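Local coordinates for protein peptidoglycan glycosyltransferase (Atopobium parvulum, PDB 4OVD) that belongs to the penicillin-binding protein family and combines a dimerisation domain with a transpeptidase-family domain in one chain, at residues 306-311 against 366-371; 376-381 against 412-417; 523-528 against 555-560. One frame throughout, in Å; residues are numbered along the deposited sequence.

The three contacts follow one another along the chain without overlap: contact 1 closes before contact 2 opens, and contact 3 comes last, at the C-terminal end. Contacts 1 and 2 share helix 366-375, which begins with the second segment of contact 1 and leads into the first segment of contact 2. Their centres are about 17 Å apart on the same side of the chain's centre. Contact 3 lies on the other side of that centre from contact 2, about 26 Å away between centres, where the N-terminal end of the central strand, 525-532, meets the tail after helix 542-556. Contact 1 is at the surface, contact 2 is buried and contact 3 is partly buried.

Contact 1 of 3, residues 306-311 against 366-371; sequences VDNNLF and DKRFAE
Where helix 298-307 ends, N308 and L310 reach across to R368, which sits in the first turn of helix 366-375. The L310 and R368 side chains approach from opposite directions. L310 lays its branched end on the guanidinium: CD1 stands 3.5 Å above the guanidinium plane, offset toward the rim, and lies 3.7 Å from R368 NH2, while L310 CD2 lies 3.7 Å from R368 CZ. This is apolar packing against a flat charged group. The bend of R368 at chi3 (-63°) turns the guanidinium aside from the line of its chain. Its NH groups have other work: NE donates to I364 O and NH2, weakly, to L363 O, so the last turn of helix 353-364 fixes the rotation of the group, and those carbonyls probably favour its positive charge.

The helix end itself is a Schellman motif, with N309 at positive phi and N309 N bonded to V306 O at 2.8 Å. That reversal leaves N308 and L310 on the side facing R368. N308 crosses the aliphatic part of the arginine, its OD1 3.7 Å from R368 CD, with amide and guanidinium planes 49° apart. N308 ND2 makes two bonds: one back to I304 O, and one to a water at 2.8 Å. That water in turn donates to R368 O over 2.7 Å, bridging the turn after helix 298-307 to helix 366-375.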
ATOM      1  N   VAL A 306      14.147 -14.647  10.230  1.00 32.22           N
ATOM      2  CA  VAL A 306      15.048 -15.232   9.270  1.00 33.20           C
ATOM      3  C   VAL A 306      16.267 -14.349   9.120  1.00 33.82           C
ATOM      4  O   VAL A 306      17.407 -14.802   9.135  1.00 37.46           O
ATOM      5  CB  VAL A 306      14.340 -15.393   7.918  1.00 33.13           C
ATOM      6  CG1 VAL A 306      15.369 -15.746   6.826  1.00 40.43           C
ATOM      7  CG2 VAL A 306      13.267 -16.470   7.995  1.00 33.00           C
ATOM      8  N   ASP A 307      16.046 -13.049   9.028  1.00 33.17           N
ATOM      9  CA  ASP A 307      17.173 -12.168   8.839  1.00 35.42           C
ATOM     10  C   ASP A 307      18.024 -12.178  10.071  1.00 39.87           C
ATOM     11  O   ASP A 307      19.170 -11.843  10.005  1.00 36.68           O
ATOM     12  CB  ASP A 307      16.769 -10.737   8.515  1.00 39.41           C
ATOM     13  CG  ASP A 307      17.905 -10.006   7.748  1.00 47.30           C
ATOM     14  OD1 ASP A 307      18.394 -10.526   6.672  1.00 44.10           O
ATOM     15  OD2 ASP A 307      18.293  -8.940   8.241  1.00 48.62           O
ATOM     16  N   ASN A 308      17.463 -12.485  11.226  1.00 38.52           N
ATOM     17  CA  ASN A 308      18.310 -12.583  12.432  1.00 36.57           C
ATOM     18  C   ASN A 308      18.882 -14.009  12.618  1.00 34.33           C
ATOM     19  O   ASN A 308      19.497 -14.307  13.620  1.00 33.98           O
ATOM     20  CB  ASN A 308      17.512 -12.175  13.645  1.00 37.02           C
ATOM     21  CG  ASN A 308      17.542 -10.664  13.869  1.00 41.61           C
ATOM     22  OD1 ASN A 308      18.461 -10.174  14.428  1.00 42.62           O
ATOM     23  ND2 ASN A 308      16.508  -9.976  13.501  1.00 43.47           N
ATOM     24  N   ASN A 309      18.598 -14.901  11.674  1.00 33.17           N
ATOM     25  CA  ASN A 309      19.136 -16.276  11.673  1.00 38.14           C
ATOM     26  C   ASN A 309      18.636 -17.088  12.876  1.00 36.95           C
ATOM     27  O   ASN A 309      19.355 -17.870  13.491  1.00 37.42           O
ATOM     28  CB  ASN A 309      20.667 -16.288  11.618  1.00 41.47           C
ATOM     29  CG  ASN A 309      21.261 -15.606  10.344  1.00 45.03           C
ATOM     30  OD1 ASN A 309      22.217 -14.876  10.432  1.00 49.19           O
ATOM     31  ND2 ASN A 309      20.665 -15.811   9.206  1.00 42.54           N
ATOM     32  N   LEU A 310      17.363 -16.924  13.154  1.00 34.73           N
ATOM     33  CA  LEU A 310      16.765 -17.587  14.256  1.00 34.52           C
ATOM     34  C   LEU A 310      15.962 -18.788  13.822  1.00 31.08           C
ATOM     35  O   LEU A 310      15.574 -19.594  14.657  1.00 33.07           O
ATOM     36  CB  LEU A 310      15.874 -16.626  15.013  1.00 36.14           C
ATOM     37  CG  LEU A 310      16.607 -15.400  15.560  1.00 38.02           C
ATOM     38  CD1 LEU A 310      15.596 -14.492  16.217  1.00 39.53           C
ATOM     39  CD2 LEU A 310      17.716 -15.695  16.538  1.00 40.57           C
ATOM     40  N   PHE A 311      15.688 -18.878  12.535  1.00 28.81           N
ATOM     41  CA  PHE A 311      15.036 -20.024  11.950  1.00 26.55           C
ATOM     42  C   PHE A 311      15.055 -19.832  10.476  1.00 29.56           C
ATOM     43  O   PHE A 311      15.407 -18.743   9.981  1.00 32.01           O
ATOM     44  CB  PHE A 311      13.544 -20.151  12.410  1.00 32.66           C
ATOM     45  CG  PHE A 311      12.755 -18.868  12.389  1.00 32.98           C
ATOM     46  CD1 PHE A 311      12.248 -18.353  11.229  1.00 32.11           C
ATOM     47  CD2 PHE A 311      12.493 -18.194  13.598  1.00 31.28           C
ATOM     48  CE1 PHE A 311      11.486 -17.178  11.236  1.00 36.15           C
ATOM     49  CE2 PHE A 311      11.771 -17.013  13.600  1.00 32.16           C
ATOM     50  CZ  PHE A 311      11.263 -16.515  12.415  1.00 35.23           C
ATOM     51  N   ASP A 366      11.145  -9.660  22.066  1.00 39.05           N
ATOM     52  CA  ASP A 366      10.575  -8.345  21.797  1.00 45.93           C
ATOM     53  C   ASP A 366      11.574  -7.354  21.266  1.00 42.89           C
ATOM     54  O   ASP A 366      11.276  -6.585  20.391  1.00 39.63           O
ATOM     55  CB  ASP A 366       9.960  -7.797  23.098  1.00 43.62           C
ATOM     56  CG  ASP A 366       8.661  -8.512  23.435  1.00 53.65           C
ATOM     57  OD1 ASP A 366       8.151  -9.297  22.563  1.00 47.86           O
ATOM     58  OD2 ASP A 366       8.131  -8.248  24.523  1.00 49.30           O
ATOM     59  N   LYS A 367      12.757  -7.373  21.832  1.00 38.69           N
ATOM     60  CA  LYS A 367      13.802  -6.449  21.406  1.00 42.17           C
ATOM     61  C   LYS A 367      14.139  -6.562  19.930  1.00 42.66           C
ATOM     62  O   LYS A 367      14.168  -5.532  19.244  1.00 40.05           O
ATOM     63  CB  LYS A 367      15.069  -6.660  22.242  1.00 45.70           C
ATOM     64  CG  LYS A 367      16.224  -5.770  21.789  1.00 49.54           C
ATOM     65  CD  LYS A 367      17.319  -5.722  22.848  1.00 55.42           C
ATOM     66  CE  LYS A 367      18.536  -5.040  22.268  1.00 60.60           C
ATOM     67  NZ  LYS A 367      19.529  -4.893  23.330  1.00 74.17           N
ATOM     68  N   ARG A 368      14.474  -7.776  19.449  1.00 40.12           N
ATOM     69  CA  ARG A 368      14.791  -7.940  18.024  1.00 41.54           C
ATOM     70  C   ARG A 368      13.561  -7.712  17.196  1.00 37.28           C
ATOM     71  O   ARG A 368      13.663  -7.223  16.063  1.00 33.90           O
ATOM     72  CB  ARG A 368      15.445  -9.304  17.697  1.00 39.51           C
ATOM     73  CG  ARG A 368      16.875  -9.402  18.206  1.00 47.04           C
ATOM     74  CD  ARG A 368      17.544 -10.742  17.940  1.00 47.08           C
ATOM     75  NE  ARG A 368      16.862 -11.831  18.636  1.00 43.67           N
ATOM     76  CZ  ARG A 368      17.481 -12.927  19.047  1.00 48.95           C
ATOM     77  NH1 ARG A 368      18.793 -13.024  18.874  1.00 43.75           N
ATOM     78  NH2 ARG A 368      16.789 -13.905  19.670  1.00 48.94           N
ATOM     79  N   PHE A 369      12.391  -8.024  17.759  1.00 36.28           N
ATOM     80  CA  PHE A 369      11.160  -7.798  17.021  1.00 34.80           C
ATOM     81  C   PHE A 369      10.954  -6.319  16.825  1.00 37.55           C
ATOM     82  O   PHE A 369      10.748  -5.857  15.711  1.00 36.25           O
ATOM     83  CB  PHE A 369       9.940  -8.372  17.749  1.00 35.59           C
ATOM     84  CG  PHE A 369       8.638  -8.210  16.996  1.00 35.54           C
ATOM     85  CD1 PHE A 369       8.345  -9.011  15.880  1.00 35.83           C
ATOM     86  CD2 PHE A 369       7.718  -7.318  17.406  1.00 36.58           C
ATOM     87  CE1 PHE A 369       7.165  -8.890  15.248  1.00 37.89           C
ATOM     88  CE2 PHE A 369       6.490  -7.211  16.769  1.00 37.72           C
ATOM     89  CZ  PHE A 369       6.206  -8.015  15.707  1.00 37.52           C
ATOM     90  N   ALA A 370      10.957  -5.570  17.917  1.00 38.41           N
ATOM     91  CA  ALA A 370      10.759  -4.133  17.828  1.00 37.04           C
ATOM     92  C   ALA A 370      11.849  -3.476  16.960  1.00 38.92           C
ATOM     93  O   ALA A 370      11.592  -2.495  16.253  1.00 39.83           O
ATOM     94  CB  ALA A 370      10.706  -3.515  19.202  1.00 41.45           C
ATOM     95  N   GLU A 371      13.077  -3.979  16.991  1.00 37.13           N
ATOM     96  CA  GLU A 371      14.091  -3.379  16.118  1.00 40.47           C
ATOM     97  C   GLU A 371      13.783  -3.637  14.670  1.00 38.02           C
ATOM     98  O   GLU A 371      13.944  -2.755  13.842  1.00 38.02           O
ATOM     99  CB  GLU A 371      15.506  -3.866  16.439  1.00 45.16           C
ATOM    100  CG  GLU A 371      16.017  -3.225  17.729  1.00 57.46           C
ATOM    101  CD  GLU A 371      17.282  -3.874  18.250  1.00 68.01           C
ATOM    102  OE1 GLU A 371      17.669  -4.961  17.749  1.00 77.31           O
ATOM    103  OE2 GLU A 371      17.854  -3.306  19.197  1.00 64.89           O
TER
HETATM  104  O   HOH W   1      15.751  -7.383  14.390  1.00 34.45           O

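Contact 2 of 3, residues 376-381 against 412-417; sequences FGIGHT and QGLAIP
I378 meets L414 and I416 through a single methyl, CG2, in a small patch of purely apolar packing between two loops. I378 CG2 lies 3.8 Å from L414 CD2 and 4.2 Å from I416 CD1, the isoleucine crossing both partners at a slant. With CG1 beside the backbone N (chi1 -58°), CG2 is the branch anti to that nitrogen, and it is this branch that meets both partners. I416 adds a looser touch from its other branch, CG2, at 4.4 Å from G379 N.

A backbone bond closes the loop that presents I378. A type II beta turn runs from G377 to H380, with H380 N bonded to G377 O at 2.9 Å and I378 and G379 at its two corners. G379 takes a positive phi of 88°, where a side chain would be jammed against the preceding carbonyl. G377, also at positive phi, ends helix 366-375 in a Schellman motif.

G379 N, beside I416 CG2, donates to Q420 OE1, and H380 NE2 bonds D374 OD1. Helix 418-429 borders both loops, I416 resting on V421 and I378 on Q420, while F376 fills in between that helix and helix 298-307.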
ATOM      1  N   PHE A 376      11.868  -1.935   9.277  1.00 33.77           N
ATOM      2  CA  PHE A 376      10.939  -2.075   8.156  1.00 34.68           C
ATOM      3  C   PHE A 376      10.072  -0.837   7.932  1.00 36.15           C
ATOM      4  O   PHE A 376       9.177  -0.841   7.032  1.00 38.93           O
ATOM      5  CB  PHE A 376      10.034  -3.278   8.345  1.00 31.95           C
ATOM      6  CG  PHE A 376      10.504  -4.548   7.685  1.00 36.90           C
ATOM      7  CD1 PHE A 376      10.307  -4.721   6.325  1.00 38.59           C
ATOM      8  CD2 PHE A 376      11.069  -5.593   8.406  1.00 32.17           C
ATOM      9  CE1 PHE A 376      10.667  -5.896   5.683  1.00 37.35           C
ATOM     10  CE2 PHE A 376      11.414  -6.762   7.775  1.00 38.20           C
ATOM     11  CZ  PHE A 376      11.216  -6.919   6.407  1.00 35.22           C
ATOM     12  N   GLY A 377      10.284   0.202   8.740  1.00 34.94           N
ATOM     13  CA  GLY A 377       9.514   1.460   8.591  1.00 34.70           C
ATOM     14  C   GLY A 377       8.104   1.442   9.230  1.00 34.60           C
ATOM     15  O   GLY A 377       7.328   2.386   9.051  1.00 31.91           O
ATOM     16  N   ILE A 378       7.796   0.419  10.018  1.00 30.99           N
ATOM     17  CA  ILE A 378       6.453   0.302  10.596  1.00 29.36           C
ATOM     18  C   ILE A 378       6.300   1.352  11.641  1.00 30.68           C
ATOM     19  O   ILE A 378       7.120   1.443  12.512  1.00 33.60           O
ATOM     20  CB  ILE A 378       6.210  -1.082  11.170  1.00 31.50           C
ATOM     21  CG1 ILE A 378       6.405  -2.138  10.083  1.00 34.20           C
ATOM     22  CG2 ILE A 378       4.791  -1.160  11.734  1.00 34.62           C
ATOM     23  CD1 ILE A 378       5.627  -1.843   8.805  1.00 31.08           C
ATOM     24  N   GLY A 379       5.261   2.190  11.532  1.00 33.97           N
ATOM     25  CA  GLY A 379       5.111   3.284  12.444  1.00 34.66           C
ATOM     26  C   GLY A 379       5.844   4.534  11.988  1.00 36.75           C
ATOM     27  O   GLY A 379       5.964   5.454  12.743  1.00 36.60           O
ATOM     28  N   HIS A 380       6.342   4.569  10.756  1.00 35.74           N
ATOM     29  CA  HIS A 380       7.035   5.734  10.222  1.00 40.89           C
ATOM     30  C   HIS A 380       6.417   6.032   8.886  1.00 39.84           C
ATOM     31  O   HIS A 380       6.060   5.108   8.139  1.00 40.62           O
ATOM     32  CB  HIS A 380       8.524   5.418   9.981  1.00 47.65           C
ATOM     33  CG  HIS A 380       9.287   5.121  11.225  1.00 62.48           C
ATOM     34  ND1 HIS A 380      10.059   6.065  11.861  1.00 68.38           N
ATOM     35  CD2 HIS A 380       9.408   3.982  11.948  1.00 73.31           C
ATOM     36  CE1 HIS A 380      10.632   5.517  12.920  1.00 80.72           C
ATOM     37  NE2 HIS A 380      10.246   4.256  12.998  1.00 79.81           N
ATOM     38  N   THR A 381       6.342   7.289   8.526  1.00 39.51           N
ATOM     39  CA  THR A 381       5.767   7.620   7.224  1.00 38.63           C
ATOM     40  C   THR A 381       6.675   7.017   6.148  1.00 38.03           C
ATOM     41  O   THR A 381       7.845   6.838   6.322  1.00 34.99           O
ATOM     42  CB  THR A 381       5.627   9.154   7.076  1.00 43.04           C
ATOM     43  OG1 THR A 381       6.828   9.751   7.559  1.00 41.10           O
ATOM     44  CG2 THR A 381       4.503   9.662   7.927  1.00 44.12           C
ATOM     45  N   GLN A 412      -1.651  -7.841  15.157  1.00 32.14           N
ATOM     46  CA  GLN A 412      -2.621  -7.244  16.080  1.00 34.73           C
ATOM     47  C   GLN A 412      -1.897  -6.378  17.053  1.00 33.90           C
ATOM     48  O   GLN A 412      -0.712  -6.556  17.298  1.00 33.17           O
ATOM     49  CB  GLN A 412      -3.480  -8.292  16.757  1.00 37.22           C
ATOM     50  CG  GLN A 412      -4.296  -9.028  15.657  1.00 38.62           C
ATOM     51  CD  GLN A 412      -5.436  -9.904  16.193  1.00 41.82           C
ATOM     52  OE1 GLN A 412      -5.762  -9.864  17.375  1.00 39.83           O
ATOM     53  NE2 GLN A 412      -5.994 -10.737  15.327  1.00 44.57           N
ATOM     54  N   GLY A 413      -2.620  -5.421  17.618  1.00 34.86           N
ATOM     55  CA  GLY A 413      -2.041  -4.485  18.588  1.00 38.77           C
ATOM     56  C   GLY A 413      -1.292  -3.274  18.032  1.00 39.81           C
ATOM     57  O   GLY A 413      -0.533  -2.642  18.749  1.00 37.18           O
ATOM     58  N   LEU A 414      -1.449  -3.005  16.736  1.00 32.72           N
ATOM     59  CA  LEU A 414      -0.930  -1.811  16.099  1.00 35.39           C
ATOM     60  C   LEU A 414      -1.900  -1.446  15.002  1.00 32.64           C
ATOM     61  O   LEU A 414      -2.624  -2.276  14.528  1.00 34.09           O
ATOM     62  CB  LEU A 414       0.428  -1.995  15.439  1.00 34.97           C
ATOM     63  CG  LEU A 414       0.922  -3.190  14.614  1.00 41.65           C
ATOM     64  CD1 LEU A 414      -0.010  -4.272  14.213  1.00 36.73           C
ATOM     65  CD2 LEU A 414       1.947  -2.840  13.538  1.00 41.65           C
ATOM     66  N   ALA A 415      -1.830  -0.213  14.549  1.00 31.59           N
ATOM     67  CA  ALA A 415      -2.705   0.243  13.498  1.00 29.98           C
ATOM     68  C   ALA A 415      -1.865   1.135  12.632  1.00 28.67           C
ATOM     69  O   ALA A 415      -1.277   2.182  13.104  1.00 33.23           O
ATOM     70  CB  ALA A 415      -3.852   1.004  14.108  1.00 29.39           C
ATOM     71  N   ILE A 416      -1.861   0.797  11.345  1.00 27.46           N
ATOM     72  CA  ILE A 416      -1.068   1.494  10.370  1.00 27.74           C
ATOM     73  C   ILE A 416      -1.774   1.557   9.041  1.00 29.62           C
ATOM     74  O   ILE A 416      -2.664   0.774   8.779  1.00 27.99           O
ATOM     75  CB  ILE A 416       0.277   0.758  10.173  1.00 28.34           C
ATOM     76  CG1 ILE A 416       0.029  -0.665   9.693  1.00 31.27           C
ATOM     77  CG2 ILE A 416       1.100   0.868  11.446  1.00 31.71           C
ATOM     78  CD1 ILE A 416       1.245  -1.602   9.605  1.00 35.49           C
ATOM     79  N   PRO A 417      -1.365   2.486   8.193  1.00 31.14           N
ATOM     80  CA  PRO A 417      -1.930   2.533   6.876  1.00 29.00           C
ATOM     81  C   PRO A 417      -1.301   1.412   6.110  1.00 29.22           C
ATOM     82  O   PRO A 417      -0.114   1.106   6.347  1.00 30.89           O
ATOM     83  CB  PRO A 417      -1.428   3.886   6.324  1.00 33.70           C
ATOM     84  CG  PRO A 417      -0.208   4.177   7.088  1.00 34.73           C
ATOM     85  CD  PRO A 417      -0.407   3.583   8.435  1.00 34.86           C
TER

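Contact 3 of 3, residues 523-528 against 555-560; sequences SDLMVY and TRLNIQ
D524 and I559 bring together the residues leading into strand 525-532 and the tail that follows helix 542-556. Taken outward from its CB, the aspartate runs along the end of the isoleucine. D524 CB is 3.4 Å from I559 CD1. D524 CG is 3.6 Å from the same CD1 methyl of I559. Farther out, D524 OD2 closes in on I559 CD1 to 3.2 Å, a snug approach. I559 holds CG1 on the backbone N side, but its chi1 of -32° is well off a staggered value, which suggests some strain in the fit.

One residue along, L525 points its CD1 at L557 CD1, a loose apolar touch at 4.5 Å. L557 is the first residue to leave the helix, and L525 also packs on A553 in its last turns. The strand is the middle one of a five-stranded antiparallel sheet, bonded to 248-253 and 510-518. V527 rests on F546, F549 and A550, so helix 542-556 packs against the sheet through V527 and L525. The tail has a polar hold elsewhere, I559 O pairing with Y485 OH.

The two segments meet by van der Waals contact, with no polar pairing between them; the carboxylate oxygen of D524 gains little from the methyl it touches and, on a partly exposed residue, probably relies on solvent.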
ATOM      1  N   SER A 523      11.191  -8.046 -11.014  1.00 55.22           N
ATOM      2  CA  SER A 523      11.192  -6.816 -10.228  1.00 57.48           C
ATOM      3  C   SER A 523      10.370  -5.700 -10.858  1.00 59.10           C
ATOM      4  O   SER A 523      10.737  -4.538 -10.805  1.00 58.87           O
ATOM      5  CB  SER A 523      12.644  -6.330  -9.994  1.00 62.07           C
ATOM      6  OG  SER A 523      13.437  -7.344  -9.375  1.00 67.78           O
ATOM      7  N   ASP A 524       9.250  -6.057 -11.455  1.00 53.90           N
ATOM      8  CA  ASP A 524       8.465  -5.066 -12.114  1.00 52.98           C
ATOM      9  C   ASP A 524       7.078  -4.861 -11.563  1.00 50.65           C
ATOM     10  O   ASP A 524       6.499  -3.833 -11.872  1.00 52.06           O
ATOM     11  CB  ASP A 524       8.360  -5.429 -13.610  1.00 64.24           C
ATOM     12  CG  ASP A 524       9.697  -5.254 -14.375  1.00 58.87           C
ATOM     13  OD1 ASP A 524      10.334  -4.203 -14.203  1.00 69.68           O
ATOM     14  OD2 ASP A 524      10.063  -6.139 -15.178  1.00 72.28           O
ATOM     15  N   LEU A 525       6.536  -5.778 -10.763  1.00 47.04           N
ATOM     16  CA  LEU A 525       5.136  -5.585 -10.324  1.00 47.17           C
ATOM     17  C   LEU A 525       4.653  -6.215  -9.016  1.00 42.56           C
ATOM     18  O   LEU A 525       4.768  -7.437  -8.802  1.00 37.54           O
ATOM     19  CB  LEU A 525       4.226  -6.111 -11.444  1.00 44.35           C
ATOM     20  CG  LEU A 525       2.715  -6.021 -11.202  1.00 47.66           C
ATOM     21  CD1 LEU A 525       2.204  -4.584 -11.183  1.00 49.13           C
ATOM     22  CD2 LEU A 525       2.024  -6.731 -12.336  1.00 50.39           C
HETATM   23  N   MSE A 526       4.012  -5.396  -8.181  1.00 36.98           N
HETATM   24  CA  MSE A 526       3.422  -5.867  -6.979  1.00 34.56           C
HETATM   25  C   MSE A 526       2.095  -5.138  -6.908  1.00 39.34           C
HETATM   26  O   MSE A 526       1.981  -3.957  -7.250  1.00 39.42           O
HETATM   27  CB  MSE A 526       4.346  -5.495  -5.820  1.00 38.42           C
HETATM   28  CG  MSE A 526       4.052  -6.212  -4.526  1.00 50.10           C
HETATM   29 SE   MSE A 526       5.312  -5.635  -3.068  0.74 48.76          SE
HETATM   30  CE  MSE A 526       4.449  -3.926  -2.965  1.00 40.13           C
ATOM     31  N   VAL A 527       1.078  -5.835  -6.451  1.00 33.24           N
ATOM     32  CA  VAL A 527      -0.241  -5.284  -6.349  1.00 34.07           C
ATOM     33  C   VAL A 527      -0.830  -5.609  -4.990  1.00 36.01           C
ATOM     34  O   VAL A 527      -0.585  -6.736  -4.431  1.00 33.30           O
ATOM     35  CB  VAL A 527      -1.134  -5.926  -7.380  1.00 33.45           C
ATOM     36  CG1 VAL A 527      -2.574  -5.672  -7.069  1.00 38.83           C
ATOM     37  CG2 VAL A 527      -0.735  -5.513  -8.784  1.00 38.18           C
ATOM     38  N   TYR A 528      -1.584  -4.630  -4.483  1.00 34.67           N
ATOM     39  CA  TYR A 528      -2.300  -4.732  -3.222  1.00 30.77           C
ATOM     40  C   TYR A 528      -3.767  -4.501  -3.433  1.00 31.50           C
ATOM     41  O   TYR A 528      -4.154  -3.586  -4.124  1.00 36.69           O
ATOM     42  CB  TYR A 528      -1.825  -3.661  -2.165  1.00 33.14           C
ATOM     43  CG  TYR A 528      -2.744  -3.661  -0.953  1.00 29.49           C
ATOM     44  CD1 TYR A 528      -3.844  -2.852  -0.893  1.00 34.17           C
ATOM     45  CD2 TYR A 528      -2.491  -4.465   0.130  1.00 33.87           C
ATOM     46  CE1 TYR A 528      -4.671  -2.844   0.232  1.00 34.11           C
ATOM     47  CE2 TYR A 528      -3.310  -4.497   1.208  1.00 30.56           C
ATOM     48  CZ  TYR A 528      -4.396  -3.665   1.261  1.00 32.24           C
ATOM     49  OH  TYR A 528      -5.227  -3.738   2.377  1.00 34.69           O
ATOM     50  N   THR A 555      -0.323  -7.326 -18.391  1.00 57.99           N
ATOM     51  CA  THR A 555      -0.416  -7.303 -19.843  1.00 65.00           C
ATOM     52  C   THR A 555      -0.062  -5.850 -20.263  1.00 74.59           C
ATOM     53  O   THR A 555       0.860  -5.605 -21.039  1.00 66.45           O
ATOM     54  CB  THR A 555      -1.807  -7.712 -20.385  1.00 71.02           C
ATOM     55  OG1 THR A 555      -2.727  -6.622 -20.271  1.00 91.89           O
ATOM     56  CG2 THR A 555      -2.355  -8.934 -19.674  1.00 67.32           C
ATOM     57  N   ARG A 556      -0.790  -4.892 -19.708  1.00 63.23           N
ATOM     58  CA  ARG A 556      -0.564  -3.495 -19.967  1.00 66.01           C
ATOM     59  C   ARG A 556       0.911  -3.112 -19.878  1.00 63.63           C
ATOM     60  O   ARG A 556       1.348  -2.230 -20.583  1.00 67.70           O
ATOM     61  CB  ARG A 556      -1.359  -2.660 -18.956  1.00 63.78           C
ATOM     62  CG  ARG A 556      -1.379  -1.160 -19.201  1.00 70.75           C
ATOM     63  CD  ARG A 556      -2.220  -0.774 -20.419  1.00 76.78           C
ATOM     64  NE  ARG A 556      -2.258   0.685 -20.571  1.00 81.86           N
ATOM     65  CZ  ARG A 556      -1.610   1.397 -21.493  1.00 80.38           C
ATOM     66  NH1 ARG A 556      -0.899   0.819 -22.446  1.00 87.38           N
ATOM     67  NH2 ARG A 556      -1.714   2.717 -21.490  1.00 77.97           N
ATOM     68  N   LEU A 557       1.680  -3.746 -19.005  1.00 65.34           N
ATOM     69  CA  LEU A 557       3.082  -3.386 -18.888  1.00 66.61           C
ATOM     70  C   LEU A 557       3.983  -4.350 -19.663  1.00 71.54           C
ATOM     71  O   LEU A 557       3.506  -5.162 -20.482  1.00 67.36           O
ATOM     72  CB  LEU A 557       3.469  -3.308 -17.417  1.00 67.74           C
ATOM     73  CG  LEU A 557       2.636  -2.367 -16.541  1.00 67.69           C
ATOM     74  CD1 LEU A 557       3.045  -2.524 -15.091  1.00 61.36           C
ATOM     75  CD2 LEU A 557       2.755  -0.918 -16.970  1.00 72.47           C
ATOM     76  N   ASN A 558       5.286  -4.279 -19.409  1.00 74.22           N
ATOM     77  CA  ASN A 558       6.247  -5.153 -20.140  1.00 96.29           C
ATOM     78  C   ASN A 558       5.989  -6.664 -20.015  1.00 77.66           C
ATOM     79  O   ASN A 558       6.072  -7.390 -20.975  1.00 73.09           O
ATOM     80  CB  ASN A 558       7.699  -4.959 -19.615  1.00100.43           C
ATOM     81  CG  ASN A 558       8.160  -3.504 -19.570  1.00102.27           C
ATOM     82  OD1 ASN A 558       9.026  -3.162 -18.765  1.00 97.50           O
ATOM     83  ND2 ASN A 558       7.585  -2.646 -20.408  1.00109.81           N
ATOM     84  N   ILE A 559       5.607  -7.056 -18.803  1.00 83.88           N
ATOM     85  CA  ILE A 559       5.496  -8.448 -18.287  1.00 83.80           C
ATOM     86  C   ILE A 559       4.635  -9.399 -19.131  1.00 79.81           C
ATOM     87  O   ILE A 559       3.413  -9.437 -19.011  1.00 74.13           O
ATOM     88  CB  ILE A 559       5.119  -8.379 -16.791  1.00 81.66           C
ATOM     89  CG1 ILE A 559       5.718  -7.123 -16.151  1.00 84.42           C
ATOM     90  CG2 ILE A 559       5.576  -9.631 -16.054  1.00 80.67           C
ATOM     91  CD1 ILE A 559       7.210  -6.952 -16.393  1.00 90.66           C
ATOM     92  N   GLN A 560       5.333 -10.293 -19.828  1.00 84.95           N
ATOM     93  CA  GLN A 560       4.737 -11.269 -20.758  1.00 96.16           C
ATOM     94  C   GLN A 560       4.277 -12.668 -20.318  1.00 94.98           C
ATOM     95  O   GLN A 560       3.184 -13.098 -20.676  1.00 91.09           O
ATOM     96  CB  GLN A 560       5.754 -11.560 -21.893  1.00105.93           C
ATOM     97  CG  GLN A 560       6.477 -10.368 -22.520  1.00115.25           C
ATOM     98  CD  GLN A 560       7.553  -9.755 -21.618  1.00120.54           C
ATOM     99  OE1 GLN A 560       7.769 -10.197 -20.481  1.00125.18           O
ATOM    100  NE2 GLN A 560       8.220  -8.716 -22.120  1.00116.69           N
TER